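PDB 4X3N: calcium-regulated actin-bundling protein from Dictyostelium discoideum, which binds and bundles actin filaments under the control of calcium and may help shape and reorganise filopodia and pseudopodia during cell movement. Local coordinates for residues A61-W69 with W277-E285. Numbering follows the deposited sequence.
Sequences AEFIYSVGW and WWMNRDLEE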
ATOM      1  N   ALA A  61      18.002 -14.597  23.233  1.00 24.82           N
ATOM      2  CA  ALA A  61      17.464 -15.361  22.115  1.00 23.38           C
ATOM      3  C   ALA A  61      16.078 -15.878  22.387  1.00 22.52           C
ATOM      4  O   ALA A  61      15.166 -15.741  21.566  1.00 24.18           O
ATOM      5  CB  ALA A  61      18.411 -16.489  21.729  1.00 22.04           C
ATOM      6  N   GLU A  62      15.862 -16.430  23.545  1.00 21.70           N
ATOM      7  CA  GLU A  62      14.569 -16.958  23.890  1.00 21.61           C
ATOM      8  C   GLU A  62      13.441 -15.915  23.832  1.00 22.01           C
ATOM      9  O   GLU A  62      12.351 -16.211  23.398  1.00 20.75           O
ATOM     10  CB  GLU A  62      14.597 -17.630  25.267  1.00 21.38           C
ATOM     11  CG  GLU A  62      13.272 -18.222  25.687  1.00 21.33           C
ATOM     12  CD  GLU A  62      12.789 -19.309  24.742  1.00 24.33           C
ATOM     13  OE1 GLU A  62      13.586 -19.918  23.993  1.00 24.05           O
ATOM     14  OE2 GLU A  62      11.565 -19.506  24.680  1.00 23.99           O
ATOM     15  N   PHE A  63      13.717 -14.703  24.273  1.00 22.37           N
ATOM     16  CA  PHE A  63      12.730 -13.686  24.173  1.00 24.49           C
ATOM     17  C   PHE A  63      12.486 -13.304  22.708  1.00 20.61           C
ATOM     18  O   PHE A  63      11.373 -13.049  22.268  1.00 23.57           O
ATOM     19  CB  PHE A  63      13.244 -12.471  24.917  1.00 24.45           C
ATOM     20  CG  PHE A  63      12.262 -11.371  24.997  1.00 28.18           C
ATOM     21  CD1 PHE A  63      12.128 -10.450  23.940  1.00 28.55           C
ATOM     22  CD2 PHE A  63      11.497 -11.186  26.154  1.00 26.48           C
ATOM     23  CE1 PHE A  63      11.205  -9.417  24.033  1.00 30.76           C
ATOM     24  CE2 PHE A  63      10.589 -10.138  26.249  1.00 27.55           C
ATOM     25  CZ  PHE A  63      10.407  -9.271  25.184  1.00 28.71           C
ATOM     26  N   ILE A  64      13.545 -13.270  21.957  1.00 20.48           N
ATOM     27  CA  ILE A  64      13.459 -12.836  20.556  1.00 21.05           C
ATOM     28  C   ILE A  64      12.547 -13.811  19.849  1.00 20.86           C
ATOM     29  O   ILE A  64      11.676 -13.436  19.045  1.00 23.76           O
ATOM     30  CB  ILE A  64      14.845 -12.727  19.928  1.00 21.12           C
ATOM     31  CG1 ILE A  64      15.544 -11.470  20.433  1.00 21.22           C
ATOM     32  CG2 ILE A  64      14.729 -12.643  18.365  1.00 20.98           C
ATOM     33  CD1 ILE A  64      17.022 -11.503  20.285  1.00 20.66           C
ATOM     34  N   TYR A  65      12.735 -15.077  20.183  1.00 20.28           N
ATOM     35  CA  TYR A  65      11.983 -16.175  19.574  1.00 21.91           C
ATOM     36  C   TYR A  65      10.557 -16.276  20.017  1.00 24.35           C
ATOM     37  O   TYR A  65       9.612 -16.313  19.180  1.00 23.81           O
ATOM     38  CB  TYR A  65      12.704 -17.510  19.848  1.00 21.38           C
ATOM     39  CG  TYR A  65      12.025 -18.694  19.199  1.00 20.42           C
ATOM     40  CD1 TYR A  65      11.025 -19.398  19.889  1.00 21.56           C
ATOM     41  CD2 TYR A  65      12.383 -19.120  17.923  1.00 22.36           C
ATOM     42  CE1 TYR A  65      10.398 -20.492  19.300  1.00 22.01           C
ATOM     43  CE2 TYR A  65      11.746 -20.201  17.337  1.00 24.52           C
ATOM     44  CZ  TYR A  65      10.761 -20.873  18.045  1.00 23.46           C
ATOM     45  OH  TYR A  65      10.143 -21.961  17.456  1.00 28.88           O
ATOM     46  N   SER A  66      10.372 -16.258  21.336  1.00 23.62           N
ATOM     47  CA  SER A  66       9.057 -16.528  21.913  1.00 23.97           C
ATOM     48  C   SER A  66       8.137 -15.320  21.958  1.00 25.18           C
ATOM     49  O   SER A  66       6.925 -15.472  21.900  1.00 24.92           O
ATOM     50  CB  SER A  66       9.226 -17.060  23.346  1.00 25.50           C
ATOM     51  OG  SER A  66       9.659 -18.380  23.220  1.00 30.26           O
ATOM     52  N   VAL A  67       8.714 -14.143  22.092  1.00 23.97           N
ATOM     53  CA  VAL A  67       7.946 -12.921  22.272  1.00 24.36           C
ATOM     54  C   VAL A  67       8.104 -11.961  21.120  1.00 23.00           C
ATOM     55  O   VAL A  67       7.115 -11.482  20.596  1.00 26.25           O
ATOM     56  CB  VAL A  67       8.372 -12.168  23.542  1.00 25.60           C
ATOM     57  CG1 VAL A  67       7.463 -10.962  23.815  1.00 28.74           C
ATOM     58  CG2 VAL A  67       8.374 -13.082  24.760  1.00 29.75           C
ATOM     59  N   GLY A  68       9.338 -11.630  20.734  1.00 21.96           N
ATOM     60  CA  GLY A  68       9.534 -10.689  19.617  1.00 22.68           C
ATOM     61  C   GLY A  68       8.964 -11.208  18.307  1.00 23.72           C
ATOM     62  O   GLY A  68       8.065 -10.581  17.670  1.00 22.68           O
ATOM     63  N   TRP A  69       9.408 -12.395  17.928  1.00 23.62           N
ATOM     64  CA  TRP A  69       8.935 -13.009  16.684  1.00 20.47           C
ATOM     65  C   TRP A  69       7.435 -13.258  16.653  1.00 23.44           C
ATOM     66  O   TRP A  69       6.757 -12.964  15.619  1.00 24.03           O
ATOM     67  CB  TRP A  69       9.713 -14.275  16.431  1.00 21.11           C
ATOM     68  CG  TRP A  69       9.531 -14.924  15.123  1.00 21.52           C
ATOM     69  CD1 TRP A  69       9.502 -14.320  13.940  1.00 22.70           C
ATOM     70  CD2 TRP A  69       9.433 -16.343  14.859  1.00 22.35           C
ATOM     71  NE1 TRP A  69       9.400 -15.285  12.928  1.00 20.59           N
ATOM     72  CE2 TRP A  69       9.306 -16.510  13.497  1.00 21.73           C
ATOM     73  CE3 TRP A  69       9.385 -17.479  15.673  1.00 23.28           C
ATOM     74  CZ2 TRP A  69       9.156 -17.773  12.899  1.00 24.44           C
ATOM     75  CZ3 TRP A  69       9.253 -18.739  15.078  1.00 24.02           C
ATOM     76  CH2 TRP A  69       9.144 -18.873  13.718  1.00 24.18           C
ATOM     77  N   TRP A 277      21.125 -22.305  17.072  1.00 23.01           N
ATOM     78  CA  TRP A 277      20.182 -22.202  18.177  1.00 21.39           C
ATOM     79  C   TRP A 277      18.708 -22.128  17.663  1.00 21.42           C
ATOM     80  O   TRP A 277      17.800 -22.753  18.212  1.00 20.30           O
ATOM     81  CB  TRP A 277      20.517 -20.956  19.040  1.00 25.88           C
ATOM     82  CG  TRP A 277      19.576 -20.776  20.244  1.00 24.05           C
ATOM     83  CD1 TRP A 277      19.798 -21.197  21.548  1.00 28.36           C
ATOM     84  CD2 TRP A 277      18.291 -20.149  20.254  1.00 26.85           C
ATOM     85  NE1 TRP A 277      18.734 -20.857  22.345  1.00 27.66           N
ATOM     86  CE2 TRP A 277      17.787 -20.236  21.577  1.00 26.98           C
ATOM     87  CE3 TRP A 277      17.499 -19.546  19.272  1.00 24.03           C
ATOM     88  CZ2 TRP A 277      16.527 -19.743  21.932  1.00 28.41           C
ATOM     89  CZ3 TRP A 277      16.258 -19.042  19.626  1.00 24.39           C
ATOM     90  CH2 TRP A 277      15.783 -19.146  20.952  1.00 26.91           C
ATOM     91  N   TRP A 278      18.464 -21.334  16.614  1.00 22.29           N
ATOM     92  CA  TRP A 278      17.066 -21.088  16.176  1.00 23.45           C
ATOM     93  C   TRP A 278      16.458 -22.363  15.647  1.00 23.73           C
ATOM     94  O   TRP A 278      15.343 -22.736  15.967  1.00 23.85           O
ATOM     95  CB  TRP A 278      17.054 -20.029  15.063  1.00 22.31           C
ATOM     96  CG  TRP A 278      15.691 -19.565  14.696  1.00 24.81           C
ATOM     97  CD1 TRP A 278      14.829 -20.146  13.766  1.00 22.86           C
ATOM     98  CD2 TRP A 278      15.001 -18.427  15.209  1.00 22.34           C
ATOM     99  NE1 TRP A 278      13.715 -19.417  13.663  1.00 25.35           N
ATOM    100  CE2 TRP A 278      13.772 -18.358  14.541  1.00 24.51           C
ATOM    101  CE3 TRP A 278      15.314 -17.431  16.145  1.00 22.72           C
ATOM    102  CZ2 TRP A 278      12.828 -17.357  14.819  1.00 23.14           C
ATOM    103  CZ3 TRP A 278      14.376 -16.425  16.406  1.00 20.32           C
ATOM    104  CH2 TRP A 278      13.176 -16.383  15.737  1.00 22.49           C
ATOM    105  N   MET A 279      17.224 -23.041  14.819  1.00 25.77           N
ATOM    106  CA  MET A 279      16.707 -24.267  14.216  1.00 27.40           C
ATOM    107  C   MET A 279      16.418 -25.328  15.239  1.00 23.12           C
ATOM    108  O   MET A 279      15.418 -26.000  15.169  1.00 25.42           O
ATOM    109  CB  MET A 279      17.699 -24.780  13.172  1.00 29.35           C
ATOM    110  CG  MET A 279      17.659 -23.948  11.911  1.00 33.46           C
ATOM    111  SD  MET A 279      18.580 -24.688  10.549  1.00 37.32           S
ATOM    112  CE  MET A 279      20.159 -25.136  11.363  1.00 36.36           C
ATOM    113  N   ASN A 280      17.276 -25.460  16.236  1.00 25.37           N
ATOM    114  CA  ASN A 280      16.999 -26.400  17.361  1.00 23.30           C
ATOM    115  C   ASN A 280      15.821 -25.989  18.151  1.00 24.47           C
ATOM    116  O   ASN A 280      14.965 -26.782  18.452  1.00 25.79           O
ATOM    117  CB  ASN A 280      18.245 -26.592  18.233  1.00 25.20           C
ATOM    118  CG  ASN A 280      19.253 -27.584  17.606  1.00 25.62           C
ATOM    119  OD1 ASN A 280      19.112 -28.771  17.760  1.00 30.19           O
ATOM    120  ND2 ASN A 280      20.230 -27.091  16.880  1.00 23.68           N
ATOM    121  N   ARG A 281      15.748 -24.722  18.518  1.00 26.98           N
ATOM    122  CA  ARG A 281      14.533 -24.244  19.161  1.00 26.78           C
ATOM    123  C   ARG A 281      13.238 -24.534  18.420  1.00 25.94           C
ATOM    124  O   ARG A 281      12.199 -24.899  19.003  1.00 25.57           O
ATOM    125  CB  ARG A 281      14.645 -22.728  19.351  1.00 27.03           C
ATOM    126  CG  ARG A 281      13.547 -22.134  20.191  1.00 26.23           C
ATOM    127  CD  ARG A 281      13.647 -22.649  21.623  1.00 29.67           C
ATOM    128  NE  ARG A 281      12.608 -22.054  22.443  1.00 28.08           N
ATOM    129  CZ  ARG A 281      11.320 -22.420  22.428  1.00 33.29           C
ATOM    130  NH1 ARG A 281      10.899 -23.396  21.638  1.00 34.32           N
ATOM    131  NH2 ARG A 281      10.431 -21.780  23.215  1.00 30.11           N
ATOM    132  N   ASP A 282      13.291 -24.327  17.120  1.00 28.55           N
ATOM    133  CA  ASP A 282      12.102 -24.431  16.284  1.00 26.17           C
ATOM    134  C   ASP A 282      11.691 -25.900  16.131  1.00 26.49           C
ATOM    135  O   ASP A 282      10.521 -26.270  16.292  1.00 25.36           O
ATOM    136  CB  ASP A 282      12.453 -23.782  14.971  1.00 25.92           C
ATOM    137  CG  ASP A 282      11.258 -23.512  14.134  1.00 33.32           C
ATOM    138  OD1 ASP A 282      10.362 -22.828  14.658  1.00 37.59           O
ATOM    139  OD2 ASP A 282      11.240 -23.929  12.958  1.00 33.12           O
ATOM    140  N   LEU A 283      12.684 -26.748  15.876  1.00 25.48           N
ATOM    141  CA  LEU A 283      12.495 -28.203  15.899  1.00 25.66           C
ATOM    142  C   LEU A 283      11.884 -28.641  17.185  1.00 27.99           C
ATOM    143  O   LEU A 283      10.931 -29.390  17.188  1.00 28.70           O
ATOM    144  CB  LEU A 283      13.807 -28.921  15.765  1.00 26.20           C
ATOM    145  CG  LEU A 283      13.769 -30.444  15.772  1.00 26.51           C
ATOM    146  CD1 LEU A 283      13.093 -30.981  14.491  1.00 29.35           C
ATOM    147  CD2 LEU A 283      15.215 -30.964  15.923  1.00 30.14           C
ATOM    148  N   GLU A 284      12.443 -28.168  18.290  1.00 30.34           N
ATOM    149  CA  GLU A 284      11.892 -28.496  19.612  1.00 31.43           C
ATOM    150  C   GLU A 284      10.388 -28.162  19.702  1.00 26.60           C
ATOM    151  O   GLU A 284       9.576 -29.003  20.084  1.00 27.66           O
ATOM    152  CB  GLU A 284      12.741 -27.734  20.653  1.00 38.15           C
ATOM    153  CG  GLU A 284      12.270 -27.754  22.100  1.00 40.07           C
ATOM    154  CD  GLU A 284      13.033 -26.725  22.997  1.00 43.01           C
ATOM    155  OE1 GLU A 284      12.453 -26.261  23.992  1.00 45.37           O
ATOM    156  OE2 GLU A 284      14.203 -26.356  22.726  1.00 43.17           O
ATOM    157  N   GLU A 285      10.027 -26.934  19.338  1.00 27.47           N
ATOM    158  CA  GLU A 285       8.637 -26.457  19.326  1.00 31.66           C
ATOM    159  C   GLU A 285       7.767 -27.358  18.452  1.00 29.77           C
ATOM    160  O   GLU A 285       6.710 -27.871  18.856  1.00 26.89           O
ATOM    161  CB  GLU A 285       8.596 -25.010  18.781  1.00 35.74           C
ATOM    162  CG  GLU A 285       7.312 -24.227  19.053  1.00 41.93           C
ATOM    163  CD  GLU A 285       7.069 -24.046  20.523  1.00 46.55           C
ATOM    164  OE1 GLU A 285       8.059 -24.100  21.274  1.00 51.58           O
ATOM    165  OE2 GLU A 285       5.897 -23.878  20.931  1.00 47.58           O
TER
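With chi1 at -177° the ring of Tyr65 swings out toward helix 277-285, and Arg281, bent at chi2, folds its chain over that ring; the two meet at the centre of a helix crossing in which Tyr65 packs as a knob into a hole formed by Trp278, Arg281, Asp282 and Glu285. The axes of segments 61-69 and 277-285 approach to 11.3 Å and cross at -47°. Arg281 CG stands almost exactly above the phenol, 3.5 Å from the centroid of the Tyr65 ring, while Trp69 of the same helix backs the opposite face.

An aromatic cluster surrounds this knob. Tyr65 turns its CD2 edge onto the indole face of Trp278, their planes at 70°, and Trp278 in turn points its own edge at the face of Trp69, where CZ2 of Trp278 comes within 3.5 Å of CD2 of Trp69. At the Ala61 end of the cluster, Trp277 receives the methyl over one face, and its CH2 rests 3.7 Å from Tyr65 CB. The Trp278 indole also packs on Val47 and Leu50, so helix 42-57 closes this side of the junction between the N-terminal helices and C-terminal helix 273-290.

Along the partly exposed flank, Arg281 grips the Glu62 carboxylate side-on in a bidentate salt bridge, the two flat groups nearly coplanar. Arg281 NE donates to Glu62 OE1 and Arg281 NH2 to Glu62 OE2, both through syn lone pairs and both almost straight. Ser66 OG donates a further bond to OE2 of Glu62 from above the carboxylate plane, while Arg281 NH1 makes a second salt bridge, to Glu285 OE1 one turn on in its own helix. Both carboxylates would favour a charged guanidinium, whose rotation is fixed from two sides. Deeper in, the phenol reaches buried Asp282: Tyr65 OH donates to the anti lone pair of Asp282 OD1 at 2.9 Å.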